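Local coordinates for glycinin A3B4 subunit (Glycine max, PDB 2D5F), which serves as an 11S globulin seed storage protein of soybean, a two-cupin subunit that is made as proglycinin and forms hexamers once matured, at residues B[9-20]-B[31-42]; B[373-381]-B[485-493]. All coordinates share one frame; numbering follows the deposited sequence.

Contact 1. Residues B[9-20]-B[31-42]; sequences CQLNNLNALEPD and ETWNSQHPELQC
Cys9 and Cys42 are joined by a disulfide, SG to SG 2.0 Å, with a torsion of 98° about the S–S bond. It ties the N-terminal loop to helix 38-43.

Hydrogen bonds follow along the loop. Asn15 N donates a hydrogen bond to Glu39 OE2, on its anti lone pair, at 3.0 Å. The Glu39 chain bends at CG (chi2 91°), which brings the carboxylate up to the loop. Trp33 NE1 points almost straight at Leu17 O (3.0 Å, 174°). The oxygen lies in the indole plane, but the N-H meets the carbonyl from above its plane. Asp20 N bonds to Thr32 O at 2.8 Å.

Apolar contacts fill in between. Pro19 CG sits over the six-membered ring of Trp33, a CH-pi contact 3.6 Å from the ring centroid. Leu17 CD2 lies over the His37 face in the same way, and Leu17 CB touches Trp33 CD1. Leu11 CD1 rests on Glu39 CA, at 3.7 Å. With an alanine in place of Trp33, Leu17 O would probably lose this donor and Pro19 the ring face it lies on.

Leu421 of the second cupin domain packs on Trp33 and Leu40. The loop is thus bound covalently at one end and by backbone and indole bonds at the other, between the two cupin domains.

Contact 2. Residues B[373-381]-B[485-493]; sequences VLYRNGIYS and GNSGPLVNP
Ile379 and Val491 face each other as an antiparallel hydrogen-bonded pair. Ile379 N reaches Val491 O at 2.8 Å, and Val491 N returns to Ile379 O at 2.6 Å. The two side chains stand on the same face of the sheet, CB to CB 4.1 Å. Ile379 has CG1 anti to its carbonyl carbon (chi1 -66°) and an extended chain beyond, and this carries CD1 to CG of Pro493, the last residue. The ring of Pro493 also leans on the backbone of Asn377, with CD 3.1 Å from Asn377 O. Phe212 of the second subunit packs on Ile379, and Ser216 of that subunit packs on Val491.

The short strand 490-491 thus adds an antiparallel edge to strand 379-385, part of the beta-barrel of the C-terminal cupin domain. Strand 379-385 is entered through a type II turn, Tyr375 to Gly378.

On the other face, Tyr380 and Leu490 form the non-hydrogen-bonded pair. The Tyr380 ring crosses Pro489 obliquely, and its CE1 lies 3.9 Å from Pro489 CB. Leu490 reaches beyond its partner. Its CD2 methyl meets CD2 of Leu374 at 3.6 Å. Ile351 of strand 349-354 packs against Tyr380, Pro489 and Leu490, while the Tyr380 ring stacks on His383.

Pro489 O is taken by Ser381 N at 3.0 Å. The Ser381 hydroxyl, 53° in chi1, lies between its own N and carbonyl carbon. From there OG also comes near Pro489 O, though its proton has another acceptor within reach.

Contact 1 comes first along the chain and closes before contact 2 opens. Their centres are about 28 Å apart and their nearest atoms about 15 Å, so they do not touch. They share no strand. Residues 31-42 start on strand 28-32, in a sheet of the N-terminal cupin domain. Residues 373-381 and 485-493 belong to the C-terminal one. The two are still related, because loop 9-20 runs across to the second domain, where Leu14 bonds to Val411 and Leu17 to Leu421 through the backbone. Contact 1 therefore helps join the domains, while contact 2 adds the chain's C-terminal end to the second. Both touch the second subunit, consistent with their lying near assembly interfaces.

Contact 1. Residues B[9-20]-B[31-42]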
loop_
_atom_site.group_PDB
_atom_site.type_symbol
_atom_site.label_atom_id
_atom_site.label_comp_id
_atom_site.label_asym_id
_atom_site.label_seq_id
_atom_site.Cartn_x
_atom_site.Cartn_y
_atom_site.Cartn_z
ATOM N N CYS B 9 18.993 16.947 20.575
ATOM C CA CYS B 9 20.015 15.930 20.350
ATOM C C CYS B 9 21.427 16.476 20.180
ATOM O O CYS B 9 22.327 15.759 19.741
ATOM C CB CYS B 9 19.667 15.061 19.144
ATOM S SG CYS B 9 18.295 13.883 19.380
ATOM N N GLN B 10 21.625 17.746 20.504
ATOM C CA GLN B 10 22.963 18.318 20.417
ATOM C C GLN B 10 23.593 18.006 21.762
ATOM O O GLN B 10 23.711 18.869 22.623
ATOM C CB GLN B 10 22.910 19.829 20.202
ATOM C CG GLN B 10 22.340 20.243 18.863
ATOM C CD GLN B 10 22.641 21.692 18.528
ATOM O OE1 GLN B 10 22.195 22.607 19.217
ATOM N NE2 GLN B 10 23.409 21.905 17.465
ATOM N N LEU B 11 23.976 16.752 21.945
ATOM C CA LEU B 11 24.571 16.320 23.198
ATOM C C LEU B 11 26.070 16.104 23.055
ATOM O O LEU B 11 26.518 15.338 22.204
ATOM C CB LEU B 11 23.892 15.031 23.666
ATOM C CG LEU B 11 22.368 15.113 23.800
ATOM C CD1 LEU B 11 21.824 13.762 24.238
ATOM C CD2 LEU B 11 21.990 16.191 24.805
ATOM N N ASN B 12 26.842 16.784 23.893
ATOM C CA ASN B 12 28.293 16.664 23.851
ATOM C C ASN B 12 28.762 15.545 24.760
ATOM O O ASN B 12 29.938 15.181 24.763
ATOM C CB ASN B 12 28.935 17.984 24.261
ATOM C CG ASN B 12 28.519 19.126 23.358
ATOM O OD1 ASN B 12 28.725 19.077 22.140
ATOM N ND2 ASN B 12 27.924 20.161 23.946
ATOM N N ASN B 13 27.831 14.996 25.530
ATOM C CA ASN B 13 28.145 13.902 26.436
ATOM C C ASN B 13 26.943 12.966 26.564
ATOM O O ASN B 13 25.796 13.411 26.595
ATOM C CB ASN B 13 28.518 14.453 27.821
ATOM C CG ASN B 13 28.891 13.353 28.808
ATOM O OD1 ASN B 13 29.895 12.661 28.636
ATOM N ND2 ASN B 13 28.075 13.185 29.849
ATOM N N LEU B 14 27.214 11.671 26.623
ATOM C CA LEU B 14 26.167 10.673 26.790
ATOM C C LEU B 14 26.558 9.846 27.999
ATOM O O LEU B 14 27.688 9.386 28.092
ATOM C CB LEU B 14 26.077 9.754 25.568
ATOM C CG LEU B 14 25.691 10.352 24.215
ATOM C CD1 LEU B 14 25.650 9.229 23.176
ATOM C CD2 LEU B 14 24.333 11.032 24.317
ATOM N N ASN B 15 25.633 9.661 28.930
ATOM C CA ASN B 15 25.923 8.865 30.115
ATOM C C ASN B 15 25.241 7.503 30.092
ATOM O O ASN B 15 24.159 7.341 29.525
ATOM C CB ASN B 15 25.478 9.613 31.373
ATOM C CG ASN B 15 26.487 10.652 31.825
ATOM O OD1 ASN B 15 26.120 11.655 32.419
ATOM N ND2 ASN B 15 27.768 10.402 31.558
ATOM N N ALA B 16 25.897 6.524 30.704
ATOM C CA ALA B 16 25.344 5.184 30.820
ATOM C C ALA B 16 24.352 5.382 31.957
ATOM O O ALA B 16 24.748 5.774 33.052
ATOM C CB ALA B 16 26.429 4.208 31.224
ATOM N N LEU B 17 23.073 5.119 31.702
ATOM C CA LEU B 17 22.032 5.339 32.698
ATOM C C LEU B 17 21.440 4.100 33.363
ATOM O O LEU B 17 21.323 3.039 32.747
ATOM C CB LEU B 17 20.890 6.131 32.056
ATOM C CG LEU B 17 21.264 7.396 31.276
ATOM C CD1 LEU B 17 20.063 7.887 30.488
ATOM C CD2 LEU B 17 21.753 8.469 32.237
ATOM N N GLU B 18 21.046 4.264 34.626
ATOM C CA GLU B 18 20.426 3.203 35.415
ATOM C C GLU B 18 19.111 3.733 35.963
ATOM O O GLU B 18 18.885 4.935 35.970
ATOM C CB GLU B 18 21.351 2.773 36.555
ATOM C CG GLU B 18 22.497 1.902 36.071
ATOM C CD GLU B 18 23.517 1.608 37.146
ATOM O OE1 GLU B 18 23.130 1.160 38.247
ATOM O OE2 GLU B 18 24.712 1.817 36.879
ATOM N N PRO B 19 18.223 2.843 36.436
ATOM C CA PRO B 19 16.927 3.274 36.972
ATOM C C PRO B 19 16.998 4.380 38.021
ATOM O O PRO B 19 17.874 4.369 38.883
ATOM C CB PRO B 19 16.342 1.980 37.529
ATOM C CG PRO B 19 16.916 0.944 36.609
ATOM C CD PRO B 19 18.355 1.380 36.515
ATOM N N ASP B 20 16.059 5.320 37.942
ATOM C CA ASP B 20 15.984 6.449 38.872
ATOM C C ASP B 20 14.901 6.323 39.946
ATOM O O ASP B 20 15.057 6.840 41.047
ATOM C CB ASP B 20 15.725 7.754 38.118
ATOM C CG ASP B 20 16.777 8.047 37.086
ATOM O OD1 ASP B 20 16.589 7.651 35.916
ATOM O OD2 ASP B 20 17.795 8.669 37.449
ATOM N N GLU B 31 10.938 -0.533 38.098
ATOM C CA GLU B 31 12.005 0.452 38.119
ATOM C C GLU B 31 11.940 1.255 36.834
ATOM O O GLU B 31 11.875 0.684 35.745
ATOM C CB GLU B 31 13.352 -0.252 38.214
ATOM C CG GLU B 31 13.555 -1.008 39.509
ATOM C CD GLU B 31 14.767 -1.899 39.453
ATOM O OE1 GLU B 31 14.624 -3.071 39.050
ATOM O OE2 GLU B 31 15.869 -1.423 39.793
ATOM N N THR B 32 11.949 2.576 36.946
ATOM C CA THR B 32 11.895 3.402 35.750
ATOM C C THR B 32 13.061 4.364 35.638
ATOM O O THR B 32 13.623 4.798 36.641
ATOM C CB THR B 32 10.587 4.230 35.687
ATOM O OG1 THR B 32 10.528 5.132 36.801
ATOM C CG2 THR B 32 9.374 3.310 35.721
ATOM N N TRP B 33 13.434 4.669 34.400
ATOM C CA TRP B 33 14.492 5.637 34.125
ATOM C C TRP B 33 13.720 6.948 33.968
ATOM O O TRP B 33 12.658 6.962 33.345
ATOM C CB TRP B 33 15.207 5.302 32.813
ATOM C CG TRP B 33 16.299 4.245 32.919
ATOM C CD1 TRP B 33 17.653 4.461 32.887
ATOM C CD2 TRP B 33 16.124 2.822 33.014
ATOM N NE1 TRP B 33 18.328 3.264 32.949
ATOM C CE2 TRP B 33 17.416 2.242 33.032
ATOM C CE3 TRP B 33 15.001 1.980 33.089
ATOM C CZ2 TRP B 33 17.618 0.856 33.113
ATOM C CZ3 TRP B 33 15.201 0.596 33.171
ATOM C CH2 TRP B 33 16.501 0.052 33.186
ATOM N N ASN B 34 14.220 8.031 34.555
ATOM C CA ASN B 34 13.551 9.327 34.450
ATOM C C ASN B 34 13.521 9.726 32.969
ATOM O O ASN B 34 14.567 9.792 32.319
ATOM C CB ASN B 34 14.322 10.380 35.253
ATOM C CG ASN B 34 13.566 11.686 35.378
ATOM O OD1 ASN B 34 13.046 12.214 34.395
ATOM N ND2 ASN B 34 13.507 12.220 36.594
ATOM N N SER B 35 12.337 10.006 32.438
ATOM C CA SER B 35 12.229 10.368 31.026
ATOM C C SER B 35 12.843 11.733 30.697
ATOM O O SER B 35 12.948 12.105 29.531
ATOM C CB SER B 35 10.760 10.346 30.585
ATOM O OG SER B 35 10.008 11.309 31.299
ATOM N N GLN B 36 13.271 12.468 31.719
ATOM C CA GLN B 36 13.842 13.786 31.492
ATOM C C GLN B 36 15.355 13.850 31.300
ATOM O O GLN B 36 15.913 14.930 31.138
ATOM C CB GLN B 36 13.383 14.740 32.596
ATOM C CG GLN B 36 11.905 15.100 32.450
ATOM C CD GLN B 36 11.334 15.806 33.661
ATOM O OE1 GLN B 36 10.195 16.275 33.638
ATOM N NE2 GLN B 36 12.117 15.879 34.732
ATOM N N HIS B 37 16.023 12.701 31.321
ATOM C CA HIS B 37 17.458 12.679 31.064
ATOM C C HIS B 37 17.599 13.202 29.638
ATOM O O HIS B 37 16.853 12.783 28.747
ATOM C CB HIS B 37 18.012 11.249 31.114
ATOM C CG HIS B 37 18.281 10.753 32.498
ATOM N ND1 HIS B 37 17.521 9.774 33.101
ATOM C CD2 HIS B 37 19.215 11.119 33.407
ATOM C CE1 HIS B 37 17.974 9.560 34.323
ATOM N NE2 HIS B 37 19.001 10.364 34.534
ATOM N N PRO B 38 18.544 14.120 29.401
ATOM C CA PRO B 38 18.692 14.634 28.036
ATOM C C PRO B 38 18.869 13.574 26.946
ATOM O O PRO B 38 18.396 13.756 25.824
ATOM C CB PRO B 38 19.885 15.606 28.142
ATOM C CG PRO B 38 20.543 15.264 29.464
ATOM C CD PRO B 38 19.394 14.868 30.341
ATOM N N GLU B 39 19.532 12.469 27.271
ATOM C CA GLU B 39 19.749 11.406 26.288
ATOM C C GLU B 39 18.413 10.800 25.853
ATOM O O GLU B 39 18.169 10.583 24.656
ATOM C CB GLU B 39 20.653 10.307 26.870
ATOM C CG GLU B 39 22.010 10.812 27.348
ATOM C CD GLU B 39 22.026 11.229 28.818
ATOM O OE1 GLU B 39 21.006 11.736 29.331
ATOM O OE2 GLU B 39 23.080 11.058 29.463
ATOM N N LEU B 40 17.551 10.539 26.832
ATOM C CA LEU B 40 16.242 9.960 26.567
ATOM C C LEU B 40 15.303 10.948 25.874
ATOM O O LEU B 40 14.448 10.544 25.080
ATOM C CB LEU B 40 15.621 9.442 27.870
ATOM C CG LEU B 40 16.377 8.264 28.509
ATOM C CD1 LEU B 40 15.727 7.878 29.847
ATOM C CD2 LEU B 40 16.379 7.068 27.554
ATOM N N GLN B 41 15.464 12.237 26.161
ATOM C CA GLN B 41 14.628 13.240 25.517
ATOM C C GLN B 41 15.003 13.309 24.043
ATOM O O GLN B 41 14.146 13.509 23.188
ATOM C CB GLN B 41 14.815 14.613 26.163
ATOM C CG GLN B 41 14.339 14.670 27.595
ATOM C CD GLN B 41 14.220 16.081 28.098
ATOM O OE1 GLN B 41 15.201 16.825 28.125
ATOM N NE2 GLN B 41 13.014 16.468 28.496
ATOM N N CYS B 42 16.288 13.137 23.751
ATOM C CA CYS B 42 16.752 13.164 22.372
ATOM C C CYS B 42 16.174 11.956 21.623
ATOM O O CYS B 42 15.737 12.069 20.477
ATOM C CB CYS B 42 18.291 13.155 22.329
ATOM S SG CYS B 42 18.986 12.552 20.756
#

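Contact 2. Residues B[373-381]-B[485-493]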
loop_
_atom_site.group_PDB
_atom_site.type_symbol
_atom_site.label_atom_id
_atom_site.label_comp_id
_atom_site.label_asym_id
_atom_site.label_seq_id
_atom_site.Cartn_x
_atom_site.Cartn_y
_atom_site.Cartn_z
ATOM N N VAL B 373 25.529 -10.365 20.646
ATOM C CA VAL B 373 26.353 -11.140 21.567
ATOM C C VAL B 373 27.791 -11.063 21.074
ATOM O O VAL B 373 28.098 -11.500 19.967
ATOM C CB VAL B 373 25.935 -12.622 21.620
ATOM C CG1 VAL B 373 26.881 -13.390 22.536
ATOM C CG2 VAL B 373 24.503 -12.745 22.119
ATOM N N LEU B 374 28.660 -10.471 21.887
ATOM C CA LEU B 374 30.072 -10.358 21.544
ATOM C C LEU B 374 30.856 -11.223 22.511
ATOM O O LEU B 374 30.656 -11.159 23.725
ATOM C CB LEU B 374 30.547 -8.906 21.641
ATOM C CG LEU B 374 29.971 -7.933 20.602
ATOM C CD1 LEU B 374 30.429 -6.507 20.913
ATOM C CD2 LEU B 374 30.411 -8.356 19.207
ATOM N N TYR B 375 31.727 -12.060 21.965
ATOM C CA TYR B 375 32.539 -12.927 22.793
ATOM C C TYR B 375 33.749 -12.121 23.236
ATOM O O TYR B 375 33.948 -10.989 22.782
ATOM C CB TYR B 375 32.974 -14.163 22.001
ATOM C CG TYR B 375 31.821 -14.897 21.354
ATOM C CD1 TYR B 375 30.671 -15.214 22.078
ATOM C CD2 TYR B 375 31.879 -15.277 20.017
ATOM C CE1 TYR B 375 29.605 -15.892 21.484
ATOM C CE2 TYR B 375 30.821 -15.959 19.415
ATOM C CZ TYR B 375 29.691 -16.262 20.153
ATOM O OH TYR B 375 28.662 -16.950 19.556
ATOM N N ARG B 376 34.545 -12.703 24.129
ATOM C CA ARG B 376 35.738 -12.050 24.654
ATOM C C ARG B 376 36.531 -11.391 23.536
ATOM O O ARG B 376 36.939 -12.046 22.576
ATOM C CB ARG B 376 36.607 -13.080 25.389
ATOM C CG ARG B 376 37.775 -12.504 26.176
ATOM C CD ARG B 376 38.533 -13.625 26.884
ATOM N NE ARG B 376 39.772 -13.173 27.518
ATOM C CZ ARG B 376 39.837 -12.500 28.666
ATOM N NH1 ARG B 376 38.731 -12.191 29.329
ATOM N NH2 ARG B 376 41.017 -12.134 29.155
ATOM N N ASN B 377 36.732 -10.083 23.666
ATOM C CA ASN B 377 37.475 -9.299 22.688
ATOM C C ASN B 377 36.783 -9.153 21.336
ATOM O O ASN B 377 37.332 -8.544 20.417
ATOM C CB ASN B 377 38.867 -9.898 22.488
ATOM C CG ASN B 377 39.689 -9.873 23.756
ATOM O OD1 ASN B 377 39.849 -8.826 24.378
ATOM N ND2 ASN B 377 40.214 -11.028 24.149
ATOM N N GLY B 378 35.580 -9.704 21.217
ATOM C CA GLY B 378 34.851 -9.606 19.964
ATOM C C GLY B 378 34.478 -8.169 19.669
ATOM O O GLY B 378 34.034 -7.438 20.557
ATOM N N ILE B 379 34.646 -7.759 18.419
ATOM C CA ILE B 379 34.343 -6.388 18.035
ATOM C C ILE B 379 33.211 -6.216 17.026
ATOM O O ILE B 379 33.105 -6.962 16.051
ATOM C CB ILE B 379 35.587 -5.700 17.434
ATOM C CG1 ILE B 379 36.676 -5.546 18.498
ATOM C CG2 ILE B 379 35.202 -4.343 16.852
ATOM C CD1 ILE B 379 37.965 -4.952 17.963
ATOM N N TYR B 380 32.362 -5.227 17.286
ATOM C CA TYR B 380 31.277 -4.869 16.378
ATOM C C TYR B 380 31.833 -3.549 15.831
ATOM O O TYR B 380 31.673 -2.492 16.448
ATOM C CB TYR B 380 29.976 -4.623 17.147
ATOM C CG TYR B 380 28.746 -4.460 16.272
ATOM C CD1 TYR B 380 28.855 -4.097 14.926
ATOM C CD2 TYR B 380 27.466 -4.623 16.807
ATOM C CE1 TYR B 380 27.719 -3.899 14.137
ATOM C CE2 TYR B 380 26.335 -4.424 16.036
ATOM C CZ TYR B 380 26.465 -4.062 14.701
ATOM O OH TYR B 380 25.334 -3.861 13.939
ATOM N N SER B 381 32.516 -3.628 14.692
ATOM C CA SER B 381 33.157 -2.462 14.084
ATOM C C SER B 381 32.268 -1.231 13.920
ATOM O O SER B 381 31.042 -1.332 13.896
ATOM C CB SER B 381 33.774 -2.854 12.737
ATOM O OG SER B 381 32.832 -3.484 11.895
ATOM N N GLY B 485 40.994 -9.449 5.352
ATOM C CA GLY B 485 40.313 -9.631 6.623
ATOM C C GLY B 485 38.893 -10.140 6.464
ATOM O O GLY B 485 38.368 -10.189 5.350
ATOM N N ASN B 486 38.278 -10.541 7.576
ATOM C CA ASN B 486 36.903 -11.024 7.550
ATOM C C ASN B 486 36.052 -9.919 6.937
ATOM O O ASN B 486 36.383 -8.741 7.050
ATOM C CB ASN B 486 36.428 -11.374 8.969
ATOM C CG ASN B 486 36.882 -10.364 10.012
ATOM O OD1 ASN B 486 36.804 -10.620 11.215
ATOM N ND2 ASN B 486 37.353 -9.211 9.555
ATOM N N SER B 487 34.962 -10.302 6.286
ATOM C CA SER B 487 34.101 -9.338 5.612
ATOM C C SER B 487 33.019 -8.649 6.454
ATOM O O SER B 487 32.754 -7.458 6.275
ATOM C CB SER B 487 33.449 -10.019 4.409
ATOM O OG SER B 487 32.783 -9.080 3.590
ATOM N N GLY B 488 32.403 -9.391 7.368
ATOM C CA GLY B 488 31.335 -8.837 8.185
ATOM C C GLY B 488 31.665 -7.774 9.220
ATOM O O GLY B 488 32.818 -7.367 9.369
ATOM N N PRO B 489 30.643 -7.302 9.958
ATOM C CA PRO B 489 30.752 -6.281 11.005
ATOM C C PRO B 489 31.310 -6.819 12.322
ATOM O O PRO B 489 31.712 -6.052 13.196
ATOM C CB PRO B 489 29.315 -5.788 11.151
ATOM C CG PRO B 489 28.523 -7.028 10.918
ATOM C CD PRO B 489 29.230 -7.659 9.726
ATOM N N LEU B 490 31.324 -8.138 12.468
ATOM C CA LEU B 490 31.836 -8.748 13.690
ATOM C C LEU B 490 33.287 -9.146 13.456
ATOM O O LEU B 490 33.580 -9.986 12.606
ATOM C CB LEU B 490 30.980 -9.959 14.061
ATOM C CG LEU B 490 29.538 -9.548 14.372
ATOM C CD1 LEU B 490 28.618 -10.753 14.331
ATOM C CD2 LEU B 490 29.499 -8.863 15.727
ATOM N N VAL B 491 34.185 -8.537 14.228
ATOM C CA VAL B 491 35.619 -8.771 14.088
ATOM C C VAL B 491 36.338 -9.416 15.269
ATOM O O VAL B 491 36.188 -8.999 16.418
ATOM C CB VAL B 491 36.339 -7.447 13.768
ATOM C CG1 VAL B 491 37.847 -7.661 13.722
ATOM C CG2 VAL B 491 35.831 -6.894 12.445
ATOM N N ASN B 492 37.128 -10.441 14.976
ATOM C CA ASN B 492 37.910 -11.102 16.010
ATOM C C ASN B 492 39.328 -10.564 15.833
ATOM O O ASN B 492 40.056 -10.983 14.937
ATOM C CB ASN B 492 37.862 -12.627 15.838
ATOM C CG ASN B 492 38.369 -13.091 14.482
ATOM O OD1 ASN B 492 39.383 -13.794 14.396
ATOM N ND2 ASN B 492 37.665 -12.709 13.414
ATOM N N PRO B 493 39.729 -9.599 16.675
ATOM C CA PRO B 493 41.075 -9.038 16.548
ATOM C C PRO B 493 42.180 -10.051 16.853
ATOM O O PRO B 493 41.884 -11.090 17.489
ATOM C CB PRO B 493 41.048 -7.877 17.535
ATOM C CG PRO B 493 40.182 -8.410 18.625
ATOM C CD PRO B 493 39.040 -9.046 17.855
ATOM O OXT PRO B 493 43.333 -9.785 16.452
#